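Local coordinates for protein autoinducer 2 sensor kinase/phosphatase luxQ (Vibrio cholerae, PDB 3C38) that senses autoinducer 2 by binding its complex with LuxP and, as a membrane histidine kinase and phosphatase, relays the quorum signal through LuxU to LuxO, at residues Val218-Leu223 with Cys233-Gln238; Arg114-Ser119 with Ile136-Ser141; Glu130-His135 with Val160-Phe165; Ala48-Leu53 with Asp66-Ser71; Ala166-Ile171 with Pro188-Leu193. All coordinates share one frame; numbering follows the deposited sequence. Where two conformers were deposited one is given.

The five contacts sample the two sheets of a periplasmic sensor domain and the helices packed on them. Contacts 1, 3 and 5 are buried, contacts 2 and 4 partly buried. Contacts 1 and 5 serve the four-stranded sheet and touch through Ile237 and Leu193: contact 1 is backbone pairing within a hairpin, contact 5 apolar docking of helix 165-174. Contacts 2 and 3 share strand 134-143 of the five-stranded sheet; Asn162 binds strand backbone in contact 3, while Arg140 makes weak bonds to a serine hydroxyl in contact 2. Contact 3 adjoins contact 5, where the two sheets approach each other. Contact 4, about 38 Å from contact 1 between centres, is aromatic packing at the opposite end.

Contact 1 (Val218-Leu223 with Cys233-Gln238); sequences VGQTFL and CVYSIQ
Four backbone hydrogen bonds tie Val218-Leu223 to Cys233-Gln238, and they come as two reciprocal pairs. Thr221 O receives Val234 N at 2.7 Å along a nearly straight N-H (176°), while Thr221 N returns a bond to Val234 O; Gly219 N reaches Ser236 O, also at 2.7 Å, and Ser236 N answers to Gly219 O. On the face carrying Thr221, Val234 and Ser236, one water joins Thr221 OG1 and Ser236 OG and donates to Val234 O, while Thr221 OG1 also bonds to Ser26 OG of the long N-terminal helix. A second water, on the other face, donates to Gln220 OE1 and meets Tyr235 OH, which also makes a weak hydrogen bond to Asp185 O.

Packing on that second face follows the non-hydrogen-bonded pairs. Cys233 lays CB over one face of the Phe222 ring, 3.8 Å from its centroid, and its SG lies above the same ring at 4.0 Å from the centroid, a sulfur-aromatic contact. SG points anti to the backbone N (chi1 180°), which carries it also over a face of the Tyr235 ring. Gln220 runs alongside that tyrosine, its CG 3.5 Å from Tyr235 CE2. At the far end Val218 CG2 meets Ile237 CG2. Alternating hydrogen-bonded and non-hydrogen-bonded pairs mark antiparallel strands, here the two arms of a beta hairpin, 216-225 and 228-239, at one edge of the four-stranded sheet of this Cache-clan domain.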
# COMPACT_ATOMS: atom_id res chain seq x y z
N VAL A 218 -16.52 14.32 13.25
CA VAL A 218 -15.78 13.24 12.61
C VAL A 218 -16.29 12.91 11.21
O VAL A 218 -17.40 12.40 11.03
CB VAL A 218 -15.84 11.92 13.43
CG1 VAL A 218 -14.85 10.92 12.83
CG2 VAL A 218 -15.51 12.18 14.89
N GLY A 219 -15.47 13.22 10.22
CA GLY A 219 -15.85 12.93 8.85
C GLY A 219 -15.45 11.50 8.50
O GLY A 219 -14.59 10.91 9.15
N GLN A 220 -16.11 10.95 7.48
CA GLN A 220 -15.82 9.60 7.01
C GLN A 220 -15.54 9.64 5.52
O GLN A 220 -16.25 10.32 4.77
CB GLN A 220 -16.99 8.66 7.27
CG GLN A 220 -17.02 8.08 8.66
CD GLN A 220 -18.18 7.12 8.87
OE1 GLN A 220 -18.31 6.11 8.18
NE2 GLN A 220 -19.03 7.44 9.85
N THR A 221 -14.51 8.92 5.09
CA THR A 221 -14.16 8.88 3.67
C THR A 221 -13.77 7.47 3.26
O THR A 221 -12.76 6.95 3.72
CB THR A 221 -12.97 9.80 3.33
OG1 THR A 221 -13.33 11.16 3.59
CG2 THR A 221 -12.62 9.66 1.85
N PHE A 222 -14.58 6.86 2.41
CA PHE A 222 -14.26 5.53 1.94
C PHE A 222 -13.41 5.72 0.69
O PHE A 222 -13.83 6.34 -0.28
CB PHE A 222 -15.53 4.73 1.65
CG PHE A 222 -16.19 4.21 2.90
CD1 PHE A 222 -16.98 5.05 3.69
CD2 PHE A 222 -15.98 2.90 3.32
CE1 PHE A 222 -17.54 4.59 4.89
CE2 PHE A 222 -16.53 2.42 4.51
CZ PHE A 222 -17.32 3.27 5.30
N LEU A 223 -12.18 5.21 0.76
CA LEU A 223 -11.23 5.35 -0.33
C LEU A 223 -11.52 4.51 -1.57
O LEU A 223 -11.91 3.33 -1.48
CB LEU A 223 -9.81 4.99 0.17
CG LEU A 223 -9.27 5.81 1.35
CD1 LEU A 223 -7.91 5.27 1.79
CD2 LEU A 223 -9.18 7.28 0.95
N CYS A 233 -11.96 2.90 5.24
CA CYS A 233 -12.57 4.15 5.69
C CYS A 233 -11.64 5.04 6.50
O CYS A 233 -11.06 4.64 7.51
CB CYS A 233 -13.81 3.84 6.53
SG CYS A 233 -14.67 5.32 7.17
N VAL A 234 -11.49 6.27 6.05
CA VAL A 234 -10.65 7.22 6.75
C VAL A 234 -11.52 8.15 7.59
O VAL A 234 -12.33 8.91 7.06
CB VAL A 234 -9.82 8.06 5.78
CG1 VAL A 234 -9.04 9.12 6.57
CG2 VAL A 234 -8.85 7.15 5.00
N TYR A 235 -11.34 8.08 8.90
CA TYR A 235 -12.08 8.95 9.81
C TYR A 235 -11.22 10.19 10.03
O TYR A 235 -10.04 10.07 10.40
CB TYR A 235 -12.34 8.26 11.15
CG TYR A 235 -13.23 7.04 11.04
CD1 TYR A 235 -12.70 5.78 10.82
CD2 TYR A 235 -14.62 7.16 11.16
CE1 TYR A 235 -13.52 4.66 10.72
CE2 TYR A 235 -15.45 6.06 11.06
CZ TYR A 235 -14.90 4.81 10.84
OH TYR A 235 -15.72 3.71 10.72
N SER A 236 -11.80 11.36 9.79
CA SER A 236 -11.08 12.61 9.97
C SER A 236 -11.76 13.36 11.11
O SER A 236 -12.98 13.50 11.15
CB SER A 236 -11.10 13.45 8.68
OG SER A 236 -12.42 13.81 8.31
N ILE A 237 -10.95 13.84 12.05
CA ILE A 237 -11.49 14.53 13.20
C ILE A 237 -11.14 16.00 13.23
O ILE A 237 -9.98 16.37 13.06
CB ILE A 237 -10.99 13.88 14.50
CG1 ILE A 237 -10.89 12.37 14.29
CG2 ILE A 237 -11.96 14.16 15.64
CD1 ILE A 237 -10.23 11.64 15.42
N GLN A 238 -12.15 16.83 13.44
CA GLN A 238 -11.96 18.26 13.51
C GLN A 238 -12.83 18.84 14.63
O GLN A 238 -13.98 18.43 14.80
CB GLN A 238 -12.30 18.91 12.17
CG GLN A 238 -11.36 20.04 11.78
CD GLN A 238 -9.90 19.59 11.70
OE1 GLN A 238 -9.55 18.70 10.91
NE2 GLN A 238 -9.05 20.20 12.51
O HOH W 1 -18.43 3.88 9.55
O HOH W 2 -12.75 11.51 6.42

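Contact 2 (Arg114-Ser119 with Ile136-Ser141); sequences RRVAIS and ILMRRS
The Arg140 guanidinium leans over the peptide chain of Arg114-Ser119 and meets Ser119 in an unusual fork: NE and NH2 both direct hydrogen bonds to the single atom Ser119 OG. Both are weak, for although NH2 lies 2.7 Å and NE 3.0 Å from Ser119 OG, the N-H...O angle is only 128° for NH2 and no better for NE. The segment so held is the exit from helix 106-115, where Val116 abandons helical geometry as the centre of an inverse gamma turn and the chain then passes beside strand 134-143 of the antiparallel five-stranded sheet.

Arg140 gets there by leaving the strand extended, CG anti to the backbone N (chi1 -168°), and then bending at chi3, which swings the flat group across the loop. Ser119 OG lies at the guanidinium edge, whereas Ala117 O sits above one face, 3.0 Å from the plane. That carbonyl is badly angled for a hydrogen bond, but its negative end probably still favours the cation. Tyr154 of strand 153-160 adds a cation-pi interaction with the same arginine, and Tyr156 from that strand packs against Val116, Met138 and Arg140.

Next to this polar group, Val116 points toward the sheet and divides its two methyls between alternate residues of the strand. CG1 lies 4.1 Å from Arg140 CB, and CG2 crosses the Met138 side chain at about a right angle, 3.9 Å from its CB. One water completes the join, accepting from Arg140 N at 2.7 Å and donating to Ile118 O.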
# COMPACT_ATOMS: atom_id res chain seq x y z
N ARG A 114 -2.13 -15.06 -7.86
CA ARG A 114 -3.40 -15.27 -8.54
C ARG A 114 -4.36 -14.11 -8.31
O ARG A 114 -4.98 -13.61 -9.24
CB ARG A 114 -4.04 -16.56 -8.04
CG ARG A 114 -3.29 -17.82 -8.41
CD ARG A 114 -3.42 -18.10 -9.89
NE ARG A 114 -2.69 -19.30 -10.28
CZ ARG A 114 -3.13 -20.16 -11.19
NH1 ARG A 114 -4.29 -19.95 -11.80
NH2 ARG A 114 -2.41 -21.24 -11.48
N ARG A 115 -4.46 -13.70 -7.04
CA ARG A 115 -5.35 -12.62 -6.64
C ARG A 115 -5.21 -11.37 -7.51
O ARG A 115 -6.20 -10.80 -7.96
CB ARG A 115 -5.10 -12.25 -5.18
CG ARG A 115 -5.35 -13.39 -4.21
CD ARG A 115 -5.29 -12.91 -2.77
NE ARG A 115 -5.75 -13.93 -1.83
CZ ARG A 115 -5.92 -13.70 -0.54
NH1 ARG A 115 -5.66 -12.51 -0.04
NH2 ARG A 115 -6.37 -14.67 0.26
N VAL A 116 -3.97 -10.95 -7.73
CA VAL A 116 -3.71 -9.77 -8.55
C VAL A 116 -3.49 -10.26 -9.98
O VAL A 116 -2.37 -10.24 -10.49
CB VAL A 116 -2.46 -9.02 -8.03
CG1 VAL A 116 -2.21 -7.79 -8.85
CG2 VAL A 116 -2.66 -8.64 -6.57
N ALA A 117 -4.58 -10.68 -10.62
CA ALA A 117 -4.56 -11.22 -11.97
C ALA A 117 -4.05 -10.29 -13.06
O ALA A 117 -3.12 -10.64 -13.78
CB ALA A 117 -5.95 -11.71 -12.35
N ILE A 118 -4.65 -9.11 -13.17
CA ILE A 118 -4.26 -8.16 -14.20
C ILE A 118 -3.18 -7.14 -13.83
O ILE A 118 -2.92 -6.88 -12.65
CB ILE A 118 -5.48 -7.40 -14.69
CG1 ILE A 118 -6.01 -6.51 -13.56
CG2 ILE A 118 -6.55 -8.40 -15.12
CD1 ILE A 118 -7.18 -5.63 -13.96
N SER A 119 -2.57 -6.55 -14.85
CA SER A 119 -1.50 -5.55 -14.67
C SER A 119 -2.03 -4.12 -14.77
O SER A 119 -3.15 -3.89 -15.26
CB SER A 119 -0.40 -5.74 -15.73
OG SER A 119 0.20 -7.03 -15.67
N ILE A 136 -3.38 -5.19 2.21
CA ILE A 136 -2.32 -4.77 1.31
C ILE A 136 -2.81 -4.26 -0.02
O ILE A 136 -3.76 -4.80 -0.59
CB ILE A 136 -1.39 -5.95 1.01
CG1 ILE A 136 -1.03 -6.67 2.30
CG2 ILE A 136 -0.15 -5.47 0.26
CD1 ILE A 136 -0.23 -7.95 2.08
N LEU A 137 -2.18 -3.20 -0.52
CA LEU A 137 -2.50 -2.65 -1.83
C LEU A 137 -1.37 -3.20 -2.71
O LEU A 137 -0.20 -2.94 -2.45
CB LEU A 137 -2.47 -1.13 -1.82
CG LEU A 137 -3.63 -0.45 -1.09
CD1 LEU A 137 -3.34 1.04 -0.90
CD2 LEU A 137 -4.91 -0.65 -1.91
N MET A 138 -1.73 -4.01 -3.70
CA MET A 138 -0.72 -4.59 -4.56
C MET A 138 -0.92 -4.25 -6.01
O MET A 138 -2.04 -3.97 -6.45
CB MET A 138 -0.68 -6.10 -4.40
CG MET A 138 0.03 -6.57 -3.17
SD MET A 138 0.42 -8.30 -3.33
CE MET A 138 1.62 -8.26 -4.61
N ARG A 139 0.17 -4.28 -6.76
CA ARG A 139 0.13 -3.98 -8.18
C ARG A 139 1.21 -4.78 -8.90
O ARG A 139 2.31 -4.96 -8.39
CB ARG A 139 0.32 -2.48 -8.40
CG ARG A 139 0.08 -2.03 -9.83
CD ARG A 139 0.02 -0.51 -9.90
NE ARG A 139 -0.17 -0.03 -11.26
CZ ARG A 139 0.79 0.01 -12.17
NH1 ARG A 139 2.02 -0.40 -11.86
NH2 ARG A 139 0.53 0.45 -13.39
N ARG A 140 0.86 -5.27 -10.09
CA ARG A 140 1.77 -6.09 -10.90
C ARG A 140 2.24 -5.34 -12.16
O ARG A 140 1.47 -4.64 -12.81
CB ARG A 140 1.05 -7.38 -11.32
CG ARG A 140 1.94 -8.44 -11.91
CD ARG A 140 1.14 -9.61 -12.46
NE ARG A 140 0.32 -9.21 -13.60
CZ ARG A 140 -0.11 -10.03 -14.54
NH1 ARG A 140 0.19 -11.32 -14.50
NH2 ARG A 140 -0.84 -9.56 -15.55
N SER A 141 3.51 -5.51 -12.51
CA SER A 141 4.03 -4.87 -13.71
C SER A 141 4.86 -5.88 -14.51
O SER A 141 5.84 -6.45 -14.01
CB SER A 141 4.88 -3.65 -13.35
OG SER A 141 5.20 -2.90 -14.51
O HOH W 3 -1.73 -5.05 -10.97

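Contact 3 (Glu130-His135 with Val160-Phe165); sequences EGKSVH and VLNDNF
His135 N gives its hydrogen to the side-chain oxygen of Asn162, OD1, at 2.7 Å and nearly straight (167°), the shortest polar bond between Glu130-His135 and Val160-Phe165. The other half of the same amide turns to the carbonyl two residues earlier, Asn162 ND2 donating to Ser133 O at a longer 3.3 Å. One asparagine thus grips the backbone on both sides of Val134, much as a partner strand would, and the two bonds fix the rotation of its amide. With CG anti to the carbonyl carbon (chi1 -59°), the group is carried across to the strand. A single backbone bond follows, Leu161 N to His135 O at 2.9 Å.

Lys132 comes at the amide from the opposite direction, its CE 3.2 Å from Asn162 ND2. On the apolar side, Val134 CG1 presses on Val160 CG1 at 3.5 Å. The His135 ring lies almost parallel to the asparagine amide, with their planes 13° apart and OD1 near the ring edge; its own ND1 bonds to Tyr231 OH.

Leu161-Asn164 form a type II beta turn, closed by Asn164 N on Leu161 O, and Asn164 then N-caps the next helix. The contact therefore lies where the chain leaves strand 153-160, beside 134-143, and turns into helix 165-174, with Leu189 of strand 187-191 packed against His135, Leu161 and Asn162.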
# COMPACT_ATOMS: atom_id res chain seq x y z
N GLU A 130 0.65 -13.53 11.21
CA GLU A 130 0.84 -14.27 12.45
C GLU A 130 -0.18 -13.74 13.45
O GLU A 130 -0.04 -13.89 14.66
CB GLU A 130 2.27 -14.07 12.98
CG GLU A 130 2.64 -12.61 13.25
CD GLU A 130 4.06 -12.46 13.77
OE1 GLU A 130 5.00 -12.86 13.05
OE2 GLU A 130 4.23 -11.93 14.89
N GLY A 131 -1.21 -13.10 12.91
CA GLY A 131 -2.26 -12.55 13.73
C GLY A 131 -3.41 -12.09 12.86
O GLY A 131 -3.80 -12.78 11.91
N LYS A 132 -3.95 -10.92 13.18
CA LYS A 132 -5.04 -10.36 12.42
C LYS A 132 -4.67 -10.32 10.94
O LYS A 132 -3.49 -10.33 10.58
CB LYS A 132 -5.34 -8.94 12.92
CG LYS A 132 -4.16 -7.97 12.81
CD LYS A 132 -4.60 -6.55 13.20
CE LYS A 132 -3.58 -5.50 12.80
NZ LYS A 132 -4.08 -4.10 13.01
N SER A 133 -5.68 -10.28 10.08
CA SER A 133 -5.44 -10.25 8.65
C SER A 133 -4.81 -8.91 8.25
O SER A 133 -5.24 -7.85 8.70
CB SER A 133 -6.74 -10.47 7.88
OG SER A 133 -7.61 -9.36 8.02
N VAL A 134 -3.79 -8.99 7.41
CA VAL A 134 -3.08 -7.82 6.93
C VAL A 134 -3.68 -7.32 5.61
O VAL A 134 -3.88 -8.10 4.67
CB VAL A 134 -1.59 -8.17 6.70
CG1 VAL A 134 -0.91 -7.08 5.91
CG2 VAL A 134 -0.91 -8.36 8.05
N HIS A 135 -3.99 -6.03 5.55
CA HIS A 135 -4.55 -5.42 4.34
C HIS A 135 -3.41 -4.82 3.49
O HIS A 135 -2.57 -4.06 3.98
CB HIS A 135 -5.58 -4.36 4.73
CG HIS A 135 -6.79 -4.94 5.39
ND1 HIS A 135 -7.93 -5.28 4.68
CD2 HIS A 135 -7.01 -5.34 6.66
CE1 HIS A 135 -8.80 -5.86 5.49
NE2 HIS A 135 -8.26 -5.91 6.70
N VAL A 160 1.63 -2.18 2.80
CA VAL A 160 0.87 -2.76 3.90
C VAL A 160 0.20 -1.64 4.68
O VAL A 160 0.88 -0.73 5.18
CB VAL A 160 1.78 -3.56 4.87
CG1 VAL A 160 0.94 -4.06 6.07
CG2 VAL A 160 2.42 -4.73 4.14
N LEU A 161 -1.12 -1.70 4.78
CA LEU A 161 -1.88 -0.67 5.48
C LEU A 161 -1.82 -0.76 7.01
O LEU A 161 -1.75 0.26 7.69
CB LEU A 161 -3.34 -0.70 5.01
CG LEU A 161 -3.46 -0.49 3.49
CD1 LEU A 161 -4.91 -0.55 3.08
CD2 LEU A 161 -2.86 0.87 3.09
N ASN A 162 -1.86 -1.98 7.54
CA ASN A 162 -1.81 -2.17 8.99
C ASN A 162 -0.59 -1.48 9.57
O ASN A 162 0.53 -1.69 9.10
CB ASN A 162 -1.74 -3.67 9.34
CG ASN A 162 -2.92 -4.45 8.79
OD1 ASN A 162 -3.20 -4.42 7.58
ND2 ASN A 162 -3.64 -5.14 9.67
N ASP A 163 -0.82 -0.64 10.57
CA ASP A 163 0.25 0.08 11.24
C ASP A 163 1.12 0.94 10.35
O ASP A 163 2.23 1.33 10.75
CB ASP A 163 1.14 -0.91 11.99
CG ASP A 163 0.39 -1.63 13.09
OD1 ASP A 163 0.66 -2.82 13.28
OD2 ASP A 163 -0.46 -0.99 13.76
N ASN A 164 0.66 1.26 9.14
CA ASN A 164 1.46 2.09 8.26
C ASN A 164 1.26 3.56 8.68
O ASN A 164 0.48 4.30 8.07
CB ASN A 164 1.07 1.92 6.80
CG ASN A 164 2.11 2.48 5.88
OD1 ASN A 164 2.69 3.53 6.16
ND2 ASN A 164 2.37 1.79 4.77
N PHE A 165 1.99 3.97 9.71
CA PHE A 165 1.88 5.32 10.24
C PHE A 165 2.29 6.38 9.24
O PHE A 165 1.63 7.40 9.10
CB PHE A 165 2.71 5.47 11.52
CG PHE A 165 2.55 6.81 12.19
CD1 PHE A 165 1.43 7.08 12.99
CD2 PHE A 165 3.47 7.84 11.96
CE1 PHE A 165 1.24 8.34 13.56
CE2 PHE A 165 3.29 9.11 12.53
CZ PHE A 165 2.17 9.36 13.33

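Contact 4 (Ala48-Leu53 with Asp66-Ser71); sequences AKNASL and DEFFSS
Two short helices, 51-58 and 65-74, meet here at the end of the domain remote from the four-stranded sheet, and Phe68 is the side chain that fills the angle between them. Its CG stands anti to the backbone N (chi1 175°), sending the ring toward the first turn of helix 51-58. Leu53 spreads over one face of that ring: its CA lies 4.0 Å above the plane, over the ring centre, and its CB comes 3.5 Å from Phe68 CZ. The leucine side chain itself runs roughly perpendicular to the phenylalanine. Ser52 adds its CB, 3.6 Å from Phe68 CE1, and Asn50, at the N-cap position of the helix, lies near the ring, though the place of its amide is less certain. No hydrogen bond links the two segments.

Phe68 turns its edge to a face of Phe69, its CD2 over the centre of that ring. Trp94 of strand 91-95 stacks on Phe69 and ties helix 65-74 to the five-stranded sheet, while Leu53, through Ile86 and Leu143, ties helix 51-58 to it. The leucine joins the aromatic pair through two different atoms, for beyond its CB on Phe68 it sends CD1 to within 3.5 Å of Phe69 CZ.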
# COMPACT_ATOMS: atom_id res chain seq x y z
N ALA A 48 10.30 -1.56 -14.12
CA ALA A 48 9.92 -2.77 -14.83
C ALA A 48 10.58 -2.81 -16.20
O ALA A 48 10.65 -3.87 -16.84
CB ALA A 48 8.40 -2.83 -14.99
N LYS A 49 11.08 -1.66 -16.65
CA LYS A 49 11.74 -1.56 -17.95
C LYS A 49 13.25 -1.34 -17.85
O LYS A 49 13.89 -0.99 -18.83
CB LYS A 49 11.10 -0.43 -18.75
CG LYS A 49 9.66 -0.73 -19.13
CD LYS A 49 9.00 0.40 -19.88
CE LYS A 49 7.67 -0.06 -20.43
NZ LYS A 49 6.92 1.04 -21.09
N ASN A 50 13.81 -1.56 -16.67
CA ASN A 50 15.24 -1.36 -16.50
C ASN A 50 16.02 -2.60 -16.89
O ASN A 50 15.96 -3.62 -16.20
CB ASN A 50 15.57 -0.99 -15.06
CG ASN A 50 17.01 -0.59 -14.87
OD1 ASN A 50 17.93 -1.34 -15.24
ND2 ASN A 50 17.24 0.58 -14.30
N ALA A 51 16.75 -2.51 -18.00
CA ALA A 51 17.56 -3.63 -18.49
C ALA A 51 18.28 -4.32 -17.34
O ALA A 51 18.25 -5.55 -17.23
CB ALA A 51 18.57 -3.12 -19.50
N SER A 52 18.92 -3.53 -16.49
CA SER A 52 19.64 -4.07 -15.34
C SER A 52 18.75 -5.10 -14.64
O SER A 52 19.16 -6.24 -14.42
CB SER A 52 20.01 -2.96 -14.36
OG SER A 52 20.78 -1.96 -14.98
N LEU A 53 17.53 -4.69 -14.31
CA LEU A 53 16.60 -5.59 -13.64
C LEU A 53 16.37 -6.83 -14.50
O LEU A 53 16.53 -7.95 -14.04
CB LEU A 53 15.26 -4.90 -13.39
CG LEU A 53 14.13 -5.82 -12.90
CD1 LEU A 53 14.55 -6.52 -11.61
CD2 LEU A 53 12.86 -5.02 -12.67
N ASP A 66 19.12 -8.71 -5.64
CA ASP A 66 19.15 -8.01 -4.36
C ASP A 66 19.85 -6.64 -4.39
O ASP A 66 19.22 -5.66 -3.99
CB ASP A 66 19.75 -8.92 -3.27
CG ASP A 66 18.80 -10.06 -2.87
OD1 ASP A 66 17.60 -9.79 -2.66
OD2 ASP A 66 19.27 -11.21 -2.75
N GLU A 67 21.10 -6.54 -4.84
CA GLU A 67 21.73 -5.21 -4.84
C GLU A 67 20.96 -4.26 -5.74
O GLU A 67 20.90 -3.06 -5.46
CB GLU A 67 23.19 -5.19 -5.33
CG GLU A 67 23.61 -3.71 -5.64
CD GLU A 67 25.10 -3.47 -5.89
OE1 GLU A 67 25.94 -4.27 -5.42
OE2 GLU A 67 25.42 -2.45 -6.55
N PHE A 68 20.38 -4.78 -6.81
CA PHE A 68 19.64 -3.93 -7.74
C PHE A 68 18.57 -3.10 -7.05
O PHE A 68 18.62 -1.87 -7.09
CB PHE A 68 18.99 -4.76 -8.84
CG PHE A 68 18.12 -3.94 -9.75
CD1 PHE A 68 18.68 -3.10 -10.70
CD2 PHE A 68 16.74 -3.95 -9.60
CE1 PHE A 68 17.87 -2.29 -11.49
CE2 PHE A 68 15.92 -3.14 -10.38
CZ PHE A 68 16.49 -2.30 -11.33
N PHE A 69 17.59 -3.76 -6.44
CA PHE A 69 16.51 -3.05 -5.77
C PHE A 69 17.04 -2.19 -4.63
O PHE A 69 16.45 -1.16 -4.30
CB PHE A 69 15.46 -4.04 -5.25
CG PHE A 69 14.62 -4.62 -6.34
CD1 PHE A 69 13.65 -3.86 -6.97
CD2 PHE A 69 14.85 -5.92 -6.79
CE1 PHE A 69 12.91 -4.37 -8.03
CE2 PHE A 69 14.12 -6.44 -7.86
CZ PHE A 69 13.15 -5.66 -8.48
N SER A 70 18.16 -2.61 -4.05
CA SER A 70 18.76 -1.85 -2.98
C SER A 70 19.22 -0.52 -3.57
O SER A 70 19.18 0.52 -2.91
CB SER A 70 19.94 -2.61 -2.39
OG SER A 70 20.43 -1.98 -1.23
N SER A 71 19.64 -0.56 -4.83
CA SER A 71 20.11 0.63 -5.54
C SER A 71 18.95 1.55 -5.89
O SER A 71 19.06 2.77 -5.77
CB SER A 71 20.83 0.23 -6.83
OG SER A 71 22.23 0.30 -6.67

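Contact 5 (Ala166-Ile171 with Pro188-Leu193); sequences ALLENI and PLVSTL
Val190 turns CG1 into the position between its backbone N and carbonyl carbon (chi1 64°), and this methyl meets Leu168, whose own torsions are unusual, chi1 -133° and chi2 -148°, away from the staggered values. The pair docks helix 165-174 against the edge strand 187-191 of the antiparallel four-stranded sheet, where a classic beta bulge places Leu189 and Val190 opposite Leu182. The two side chains run antiparallel alongside one another, with Leu168 CG 3.7 Å from Val190 CG1. Leu168 CD1 continues over the strand backbone, coming 3.4 Å from Val190 O and 3.8 Å from Ser191 CA.

No hydrogen bond crosses between the segments; the polar groups nearby look elsewhere. Glu169 bends at chi2 and pairs its carboxylate with Arg172 on its own helix, and its OE2 merely comes near the Thr192 methyl. The Thr192 hydroxyl binds Leu180 N and Asn179 OD1 of the adjacent strand, which leaves its methyl to face the helix. Leu180 also packs on Leu168, so that the leucine spans two adjacent strands, and on Ile171, which in turn reaches Ile29 of the long N-terminal helix.

Beyond the bulge the strand ends in an ST turn, Leu193 N donating to Ser191 OG at 3.0 Å. Within that turn, Thr192 CG2 rests 3.8 Å from Leu168 CD1 and 4.0 Å from Glu169 OE2.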
# COMPACT_ATOMS: atom_id res chain seq x y z
N ALA A 166 3.38 6.13 8.53
CA ALA A 166 3.90 7.09 7.55
C ALA A 166 2.87 7.44 6.49
O ALA A 166 2.71 8.61 6.13
CB ALA A 166 5.18 6.54 6.89
N LEU A 167 2.17 6.43 5.98
CA LEU A 167 1.15 6.68 4.96
C LEU A 167 0.03 7.59 5.47
O LEU A 167 -0.33 8.58 4.82
CB LEU A 167 0.54 5.36 4.49
CG LEU A 167 -0.68 5.57 3.60
CD1 LEU A 167 -0.22 6.23 2.31
CD2 LEU A 167 -1.38 4.27 3.30
N LEU A 168 -0.52 7.24 6.63
CA LEU A 168 -1.63 7.99 7.21
C LEU A 168 -1.25 9.40 7.64
O LEU A 168 -2.03 10.34 7.47
CB LEU A 168 -2.17 7.24 8.43
CG LEU A 168 -3.68 7.08 8.55
CD1 LEU A 168 -4.07 7.07 10.04
CD2 LEU A 168 -4.39 8.19 7.79
N GLU A 169 -0.08 9.53 8.25
CA GLU A 169 0.41 10.82 8.72
C GLU A 169 0.64 11.75 7.54
O GLU A 169 0.37 12.95 7.60
CB GLU A 169 1.72 10.62 9.51
CG GLU A 169 2.51 11.90 9.75
CD GLU A 169 1.76 12.90 10.62
OE1 GLU A 169 2.19 14.07 10.66
OE2 GLU A 169 0.75 12.50 11.25
N ASN A 170 1.14 11.19 6.45
CA ASN A 170 1.38 11.95 5.23
C ASN A 170 0.06 12.51 4.69
O ASN A 170 0.01 13.61 4.15
CB ASN A 170 2.05 11.04 4.21
CG ASN A 170 2.06 11.63 2.84
OD1 ASN A 170 2.88 12.51 2.53
ND2 ASN A 170 1.14 11.17 1.99
N ILE A 171 -1.03 11.75 4.86
CA ILE A 171 -2.34 12.21 4.40
C ILE A 171 -2.89 13.24 5.39
O ILE A 171 -3.52 14.23 5.00
CB ILE A 171 -3.33 11.04 4.29
CG1 ILE A 171 -2.89 10.09 3.17
CG2 ILE A 171 -4.75 11.57 4.00
CD1 ILE A 171 -3.82 8.90 3.02
N PRO A 188 -9.61 -0.63 13.51
CA PRO A 188 -8.60 0.33 13.05
C PRO A 188 -7.35 -0.35 12.49
O PRO A 188 -6.85 -1.31 13.08
CB PRO A 188 -8.28 1.14 14.31
CG PRO A 188 -9.47 0.92 15.19
CD PRO A 188 -9.79 -0.52 14.96
N LEU A 189 -6.85 0.15 11.36
CA LEU A 189 -5.62 -0.38 10.78
C LEU A 189 -4.46 0.46 11.32
O LEU A 189 -3.46 -0.07 11.79
CB LEU A 189 -5.67 -0.30 9.26
CG LEU A 189 -6.69 -1.24 8.62
CD1 LEU A 189 -6.53 -1.22 7.10
CD2 LEU A 189 -6.48 -2.66 9.17
N VAL A 190 -4.61 1.77 11.27
CA VAL A 190 -3.57 2.66 11.78
C VAL A 190 -4.24 3.98 12.16
O VAL A 190 -5.29 4.33 11.61
CB VAL A 190 -2.44 2.90 10.73
CG1 VAL A 190 -2.97 3.62 9.51
CG2 VAL A 190 -1.30 3.70 11.37
N SER A 191 -3.64 4.68 13.12
CA SER A 191 -4.18 5.94 13.63
C SER A 191 -3.07 6.94 13.91
O SER A 191 -1.93 6.56 14.19
CB SER A 191 -4.94 5.66 14.93
OG SER A 191 -5.15 6.84 15.69
N THR A 192 -3.40 8.23 13.82
CA THR A 192 -2.43 9.28 14.09
C THR A 192 -2.61 9.85 15.51
O THR A 192 -1.83 10.71 15.92
CB THR A 192 -2.57 10.46 13.11
OG1 THR A 192 -3.88 11.02 13.24
CG2 THR A 192 -2.34 10.01 11.68
N LEU A 193 -3.63 9.39 16.24
CA LEU A 193 -3.87 9.88 17.60
C LEU A 193 -2.67 9.68 18.53
O LEU A 193 -2.08 8.60 18.57
CB LEU A 193 -5.11 9.22 18.21
CG LEU A 193 -6.46 9.84 17.79
CD1 LEU A 193 -6.68 9.62 16.30
CD2 LEU A 193 -7.61 9.19 18.57